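Local coordinates for heme utilization carrier protein (Escherichia coli O157:H7, PDB 6U9J) that probably binds heme in the cytosol and carries it as part of heme utilization, perhaps linked to anaerobic heme breakdown, at residues D49-C52 and E53-N56; H95-A98 and E99-T102; V17-Q21 and Y22-L26. One frame throughout, in Å; residues are numbered along the deposited sequence.

Contact 1 of 3, residues D49-C52 and E53-N56; sequences DTVC and EWGN
Trp-54 lays one face of its indole against the end of helix 44-51. Val-51 CA sits over that face, 3.9 Å from the centroid of the five-membered ring and 15° off its normal, a CH-pi contact. Further along the ring, Val-51 CG2 packs on Trp-54 CZ3 at 3.8 Å. The carbonyl of Thr-50 lies over the same face, toward the rim. Thr-50 CG2 approaches the pyrrole side and comes within 3.6 Å of Trp-54 NE1. Thr-50 turns this methyl anti to its own backbone N, while OG1 stays beside that N and bonds to Thr-46 O, one turn back.

The backbone sets the ring in place. A type I beta turn runs from Val-51 to Trp-54 and is closed by Trp-54 N donating to Val-51 O at 3.0 Å, with an N-H...O angle of 165°. Glu-53 N donates to Thr-50 O, also at 3.0 Å. Two waters extend the network. One donates to both Val-51 O and Gly-55 O. The other donates to Cys-52 O and accepts from Gly-55 N. Gly-55 has backbone angles at which a side chain would press on the preceding carbonyl O. Ala-149, Phe-150 and Leu-153 of helix 144-157 also pack on Trp-54, as does Ile-119 of strand 114-122.

Three carbonyls at the helix end thus find donors: Thr-50 O takes Glu-53 N, Val-51 O takes Trp-54 N and a water, and Cys-52 O takes a water. The indole packs between this end and helix 144-157.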
loop_
_atom_site.group_PDB
_atom_site.type_symbol
_atom_site.label_atom_id
_atom_site.label_comp_id
_atom_site.label_asym_id
_atom_site.label_seq_id
_atom_site.Cartn_x
_atom_site.Cartn_y
_atom_site.Cartn_z
ATOM N N ASP A 49 -9.133 -14.704 -8.201
ATOM C CA ASP A 49 -9.704 -15.879 -7.550
ATOM C C ASP A 49 -8.768 -17.086 -7.616
ATOM O O ASP A 49 -8.786 -17.937 -6.715
ATOM C CB ASP A 49 -11.053 -16.213 -8.184
ATOM C CG ASP A 49 -12.137 -15.188 -7.847
ATOM O OD1 ASP A 49 -11.898 -14.301 -6.999
ATOM O OD2 ASP A 49 -13.211 -15.258 -8.467
ATOM N N THR A 50 -7.942 -17.176 -8.665
ATOM C CA THR A 50 -6.985 -18.273 -8.773
ATOM C C THR A 50 -5.870 -18.139 -7.741
ATOM O O THR A 50 -5.550 -19.102 -7.041
ATOM C CB THR A 50 -6.420 -18.327 -10.194
ATOM O OG1 THR A 50 -7.472 -18.649 -11.105
ATOM C CG2 THR A 50 -5.334 -19.400 -10.318
ATOM N N VAL A 51 -5.310 -16.934 -7.595
ATOM C CA VAL A 51 -4.206 -16.720 -6.653
ATOM C C VAL A 51 -4.664 -16.940 -5.220
ATOM O O VAL A 51 -3.876 -17.340 -4.352
ATOM C CB VAL A 51 -3.611 -15.310 -6.861
ATOM C CG1 VAL A 51 -2.484 -14.998 -5.850
ATOM C CG2 VAL A 51 -3.099 -15.166 -8.281
ATOM N N CYS A 52 -5.949 -16.686 -4.944
ATOM C CA CYS A 52 -6.498 -16.907 -3.610
ATOM C C CYS A 52 -6.360 -18.351 -3.148
ATOM O O CYS A 52 -6.517 -18.628 -1.953
ATOM C CB CYS A 52 -7.981 -16.521 -3.582
ATOM S SG CYS A 52 -8.284 -14.732 -3.556
ATOM N N GLU A 53 -6.070 -19.282 -4.058
ATOM C CA GLU A 53 -5.950 -20.683 -3.696
ATOM C C GLU A 53 -4.509 -21.141 -3.507
ATOM O O GLU A 53 -4.290 -22.296 -3.133
ATOM C CB GLU A 53 -6.617 -21.548 -4.764
ATOM C CG GLU A 53 -8.068 -21.177 -4.972
ATOM C CD GLU A 53 -8.769 -22.093 -5.945
ATOM O OE1 GLU A 53 -9.819 -22.669 -5.569
ATOM O OE2 GLU A 53 -8.273 -22.232 -7.080
ATOM N N TRP A 54 -3.531 -20.261 -3.730
ATOM C CA TRP A 54 -2.136 -20.675 -3.860
ATOM C C TRP A 54 -1.377 -20.745 -2.543
ATOM O O TRP A 54 -0.219 -21.192 -2.546
ATOM C CB TRP A 54 -1.400 -19.714 -4.790
ATOM C CG TRP A 54 -1.756 -19.830 -6.230
ATOM C CD1 TRP A 54 -2.626 -20.718 -6.802
ATOM C CD2 TRP A 54 -1.229 -19.034 -7.298
ATOM N NE1 TRP A 54 -2.679 -20.512 -8.161
ATOM C CE2 TRP A 54 -1.830 -19.484 -8.491
ATOM C CE3 TRP A 54 -0.303 -17.981 -7.359
ATOM C CZ2 TRP A 54 -1.534 -18.920 -9.736
ATOM C CZ3 TRP A 54 -0.018 -17.413 -8.594
ATOM C CH2 TRP A 54 -0.635 -17.886 -9.768
ATOM N N GLY A 55 -1.965 -20.310 -1.432
ATOM C CA GLY A 55 -1.209 -20.230 -0.191
ATOM C C GLY A 55 -0.555 -18.879 0.036
ATOM O O GLY A 55 -1.061 -17.856 -0.430
ATOM N N ASN A 56 0.570 -18.848 0.745
ATOM C CA ASN A 56 1.165 -17.567 1.105
ATOM C C ASN A 56 1.849 -16.927 -0.097
ATOM O O ASN A 56 2.789 -17.495 -0.674
ATOM C CB ASN A 56 2.149 -17.738 2.256
ATOM C CG ASN A 56 1.467 -18.205 3.534
ATOM O OD1 ASN A 56 0.450 -17.647 3.950
ATOM N ND2 ASN A 56 2.032 -19.227 4.169
HETATM O O HOH W 1 -3.286 -16.865 -1.704
HETATM O O HOH W 2 -4.587 -19.959 -0.384
#

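Contact 2 of 3, residues H95-A98 and E99-T102; sequences HIKA and ENCT
Lys-97 has CG anti to its carbonyl carbon (chi1 -67°), and its chain is extended beyond that atom. It lies side by side with the Asn-100 side chain, both pointing the same way, with Lys-97 CD 4.0 Å from Asn-100 ND2.

The backbone beneath them turns tightly. Lys-97 is the centre of an inverse gamma turn, closed by a weak bond from Ala-98 N to Ile-96 O. Asn-100 N then donates to Lys-97 O at 2.9 Å, and Cys-101 N donates to Ala-98 O at 3.0 Å. Both bonds run from residue i+3 back to residue i, as in a 3-10 turn. Asn-100 CB also rests on Lys-97 O, at 3.3 Å. Ala-98 is buried on Phe-44, His-79 and Phe-84.

The polar ends of the pair reach the second subunit. Lys-97 NZ bonds to Ala-64 O of that subunit, and Asn-100 ND2 to its Asp-65 OD1. His-95 and Ile-96 pair with an antiparallel strand there, so the sheet continues across the interface. The turn thus presents an ammonium and an amide together as neighbouring donors, and both bond across the subunit interface.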
loop_
_atom_site.group_PDB
_atom_site.type_symbol
_atom_site.label_atom_id
_atom_site.label_comp_id
_atom_site.label_asym_id
_atom_site.label_seq_id
_atom_site.Cartn_x
_atom_site.Cartn_y
_atom_site.Cartn_z
ATOM N N HIS A 95 -9.414 -2.029 -0.759
ATOM C CA HIS A 95 -10.216 -1.995 -1.972
ATOM C C HIS A 95 -9.351 -1.629 -3.166
ATOM O O HIS A 95 -8.370 -0.891 -3.041
ATOM C CB HIS A 95 -11.374 -0.995 -1.856
ATOM C CG HIS A 95 -11.846 -0.787 -0.455
ATOM N ND1 HIS A 95 -12.756 -1.618 0.163
ATOM C CD2 HIS A 95 -11.492 0.136 0.467
ATOM C CE1 HIS A 95 -12.961 -1.198 1.398
ATOM N NE2 HIS A 95 -12.203 -0.139 1.608
ATOM N N ILE A 96 -9.746 -2.143 -4.327
ATOM C CA ILE A 96 -9.035 -1.929 -5.582
ATOM C C ILE A 96 -10.029 -1.386 -6.600
ATOM O O ILE A 96 -11.127 -1.923 -6.743
ATOM C CB ILE A 96 -8.391 -3.222 -6.119
ATOM C CG1 ILE A 96 -7.344 -3.749 -5.135
ATOM C CG2 ILE A 96 -7.738 -2.966 -7.481
ATOM C CD1 ILE A 96 -6.980 -5.198 -5.383
ATOM N N LYS A 97 -9.630 -0.331 -7.306
ATOM C CA LYS A 97 -10.454 0.154 -8.421
ATOM C C LYS A 97 -10.164 -0.760 -9.611
ATOM O O LYS A 97 -9.433 -0.423 -10.546
ATOM C CB LYS A 97 -10.158 1.616 -8.728
ATOM C CG LYS A 97 -10.571 2.565 -7.620
ATOM C CD LYS A 97 -10.209 4.004 -7.944
ATOM C CE LYS A 97 -10.482 4.895 -6.740
ATOM N NZ LYS A 97 -9.908 6.261 -6.916
ATOM N N ALA A 98 -10.754 -1.956 -9.565
ATOM C CA ALA A 98 -10.405 -2.999 -10.528
ATOM C C ALA A 98 -10.837 -2.669 -11.949
ATOM O O ALA A 98 -10.249 -3.194 -12.895
ATOM C CB ALA A 98 -11.014 -4.334 -10.107
ATOM N N GLU A 99 -11.858 -1.828 -12.138
ATOM C CA GLU A 99 -12.169 -1.438 -13.505
ATOM C C GLU A 99 -11.168 -0.460 -14.084
ATOM O O GLU A 99 -11.205 -0.199 -15.296
ATOM C CB GLU A 99 -13.567 -0.818 -13.572
ATOM C CG GLU A 99 -14.594 -1.615 -12.816
ATOM C CD GLU A 99 -14.694 -3.045 -13.295
ATOM O OE1 GLU A 99 -14.899 -3.937 -12.445
ATOM O OE2 GLU A 99 -14.586 -3.275 -14.520
ATOM N N ASN A 100 -10.274 0.086 -13.262
ATOM C CA ASN A 100 -9.157 0.856 -13.767
ATOM C C ASN A 100 -7.970 -0.035 -14.125
ATOM O O ASN A 100 -6.973 0.471 -14.640
ATOM C CB ASN A 100 -8.731 1.907 -12.740
ATOM C CG ASN A 100 -9.483 3.220 -12.898
ATOM O OD1 ASN A 100 -10.042 3.496 -13.952
ATOM N ND2 ASN A 100 -9.455 4.044 -11.862
ATOM N N CYS A 101 -8.083 -1.343 -13.889
ATOM C CA CYS A 101 -7.056 -2.290 -14.314
ATOM C C CYS A 101 -7.319 -2.645 -15.770
ATOM O O CYS A 101 -8.297 -3.338 -16.078
ATOM C CB CYS A 101 -7.086 -3.536 -13.441
ATOM S SG CYS A 101 -5.844 -4.749 -13.985
ATOM N N THR A 102 -6.456 -2.178 -16.670
ATOM C CA THR A 102 -6.661 -2.451 -18.087
ATOM C C THR A 102 -5.827 -3.610 -18.620
ATOM O O THR A 102 -6.162 -4.144 -19.685
ATOM C CB THR A 102 -6.371 -1.200 -18.924
ATOM O OG1 THR A 102 -5.009 -0.809 -18.740
ATOM C CG2 THR A 102 -7.285 -0.042 -18.512
#

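Contact 3 of 3, residues V17-Q21 and Y22-L26; sequences VVAEQ and YNTTL
Ala-19 O receives Thr-24 N at 3.1 Å, and Glu-20 O receives Asn-23 N at the same 3.1 Å. With the positive phi of Asn-23 (51°), these bonds make a Schellman motif at the end of helix 15-22. One residue earlier, Tyr-22 N donates to Val-18 O at 2.8 Å and only weakly to Ala-19 O. After Thr-24 the chain turns into the next helix. Thr-25 is its N-cap, and its OG1 accepts from Glu-28 N.

Ala-19 CB meets the outgoing backbone, 3.4 Å from Thr-24 O. Tyr-22 CB and ring lie beside Val-18, with Val-18 O at the ring's edge, near its plane. Val-18 CG1 packs on Tyr-22 CD1 at 4.3 Å. Gln-21 carries CG anti to its backbone N (chi1 150°), which brings CG to 4.0 Å from Tyr-22 CD1. The Gln-21 amide and the ring are turned 48° from each other.

Tyr-22 OH bonds to Val-1 O, while Leu-3 of helix 3-7 touches both Val-18 and Tyr-22. Val-29 of helix 26-31 packs on Val-18, Ala-19 and Thr-24. Leu-26 reaches Leu-120 and Phe-122 of strand 114-122, joining the link between helices 15-22 and 26-31 to the six-stranded sheet.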
loop_
_atom_site.group_PDB
_atom_site.type_symbol
_atom_site.label_atom_id
_atom_site.label_comp_id
_atom_site.label_asym_id
_atom_site.label_seq_id
_atom_site.Cartn_x
_atom_site.Cartn_y
_atom_site.Cartn_z
ATOM N N VAL A 17 13.273 0.759 -13.941
ATOM C CA VAL A 17 14.491 1.433 -14.378
ATOM C C VAL A 17 14.665 1.283 -15.885
ATOM O O VAL A 17 15.086 2.222 -16.572
ATOM C CB VAL A 17 15.703 0.892 -13.595
ATOM C CG1 VAL A 17 17.006 1.260 -14.285
ATOM C CG2 VAL A 17 15.689 1.419 -12.160
ATOM N N VAL A 18 14.308 0.117 -16.431
ATOM C CA VAL A 18 14.361 -0.071 -17.881
ATOM C C VAL A 18 13.389 0.872 -18.576
ATOM O O VAL A 18 13.716 1.491 -19.594
ATOM C CB VAL A 18 14.072 -1.535 -18.253
ATOM C CG1 VAL A 18 13.978 -1.675 -19.763
ATOM C CG2 VAL A 18 15.139 -2.454 -17.688
ATOM N N ALA A 19 12.160 0.965 -18.061
ATOM C CA ALA A 19 11.211 1.914 -18.633
ATOM C C ALA A 19 11.694 3.346 -18.440
ATOM O O ALA A 19 11.588 4.168 -19.357
ATOM C CB ALA A 19 9.823 1.722 -18.019
ATOM N N GLU A 20 12.229 3.658 -17.256
ATOM C CA GLU A 20 12.876 4.952 -17.041
ATOM C C GLU A 20 13.984 5.174 -18.061
ATOM O O GLU A 20 14.015 6.194 -18.761
ATOM C CB GLU A 20 13.442 5.031 -15.622
ATOM C CG GLU A 20 12.421 5.289 -14.535
ATOM C CD GLU A 20 13.021 5.165 -13.146
ATOM O OE1 GLU A 20 14.113 4.566 -13.022
ATOM O OE2 GLU A 20 12.407 5.664 -12.179
ATOM N N GLN A 21 14.901 4.211 -18.169
ATOM C CA GLN A 21 16.034 4.358 -19.075
ATOM C C GLN A 21 15.585 4.474 -20.529
ATOM O O GLN A 21 16.269 5.106 -21.342
ATOM C CB GLN A 21 16.997 3.182 -18.879
ATOM C CG GLN A 21 17.794 2.763 -20.099
ATOM C CD GLN A 21 18.630 1.533 -19.831
ATOM O OE1 GLN A 21 18.270 0.699 -18.997
ATOM N NE2 GLN A 21 19.752 1.406 -20.537
ATOM N N TYR A 22 14.425 3.914 -20.866
ATOM C CA TYR A 22 13.926 3.921 -22.234
ATOM C C TYR A 22 12.809 4.929 -22.459
ATOM O O TYR A 22 12.271 4.997 -23.570
ATOM C CB TYR A 22 13.437 2.524 -22.625
ATOM C CG TYR A 22 14.433 1.734 -23.438
ATOM C CD1 TYR A 22 15.438 1.003 -22.819
ATOM C CD2 TYR A 22 14.373 1.722 -24.824
ATOM C CE1 TYR A 22 16.357 0.280 -23.561
ATOM C CE2 TYR A 22 15.284 1.002 -25.576
ATOM C CZ TYR A 22 16.274 0.283 -24.939
ATOM O OH TYR A 22 17.182 -0.433 -25.681
ATOM N N ASN A 23 12.448 5.707 -21.436
ATOM C CA ASN A 23 11.412 6.734 -21.558
ATOM C C ASN A 23 10.127 6.167 -22.167
ATOM O O ASN A 23 9.537 6.737 -23.088
ATOM C CB ASN A 23 11.930 7.929 -22.365
ATOM C CG ASN A 23 13.137 8.592 -21.724
ATOM O OD1 ASN A 23 13.005 9.316 -20.737
ATOM N ND2 ASN A 23 14.319 8.359 -22.291
ATOM N N THR A 24 9.699 5.019 -21.646
ATOM C CA THR A 24 8.462 4.380 -22.075
ATOM C C THR A 24 7.739 3.869 -20.827
ATOM O O THR A 24 8.124 4.177 -19.693
ATOM C CB THR A 24 8.752 3.282 -23.110
ATOM O OG1 THR A 24 7.529 2.867 -23.735
ATOM C CG2 THR A 24 9.438 2.083 -22.464
ATOM N N THR A 25 6.678 3.090 -21.029
ATOM C CA THR A 25 5.870 2.584 -19.929
ATOM C C THR A 25 6.348 1.209 -19.476
ATOM O O THR A 25 6.927 0.443 -20.247
ATOM C CB THR A 25 4.393 2.496 -20.323
ATOM O OG1 THR A 25 4.200 1.418 -21.252
ATOM C CG2 THR A 25 3.946 3.802 -20.970
ATOM N N LEU A 26 6.073 0.902 -18.204
ATOM C CA LEU A 26 6.377 -0.429 -17.688
ATOM C C LEU A 26 5.662 -1.514 -18.485
ATOM O O LEU A 26 6.219 -2.596 -18.709
ATOM C CB LEU A 26 6.014 -0.521 -16.209
ATOM C CG LEU A 26 6.241 -1.857 -15.511
ATOM C CD1 LEU A 26 7.735 -2.190 -15.471
ATOM C CD2 LEU A 26 5.666 -1.811 -14.100
#

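Overall arrangement
The three contacts are separate turns that follow in series along the chain, in the order contact 3, contact 1, contact 2. None touches another. Contacts 1 and 3 are on opposite sides of the chain's centre, with their own centres about 31 Å apart. Contact 2 is about 19 Å from contact 1 and 23 Å from contact 3, centre to centre. Contacts 1 and 3 share strand 114-122, which meets Trp-54 through Ile-119 and Leu-26 through Leu-120 and Phe-122. Helix 44-51 ends in contact 1, and its Phe-44 and Trp-48 pack on Ala-98 and Ile-96 of contact 2. Of the three, contact 2 alone touches the second subunit.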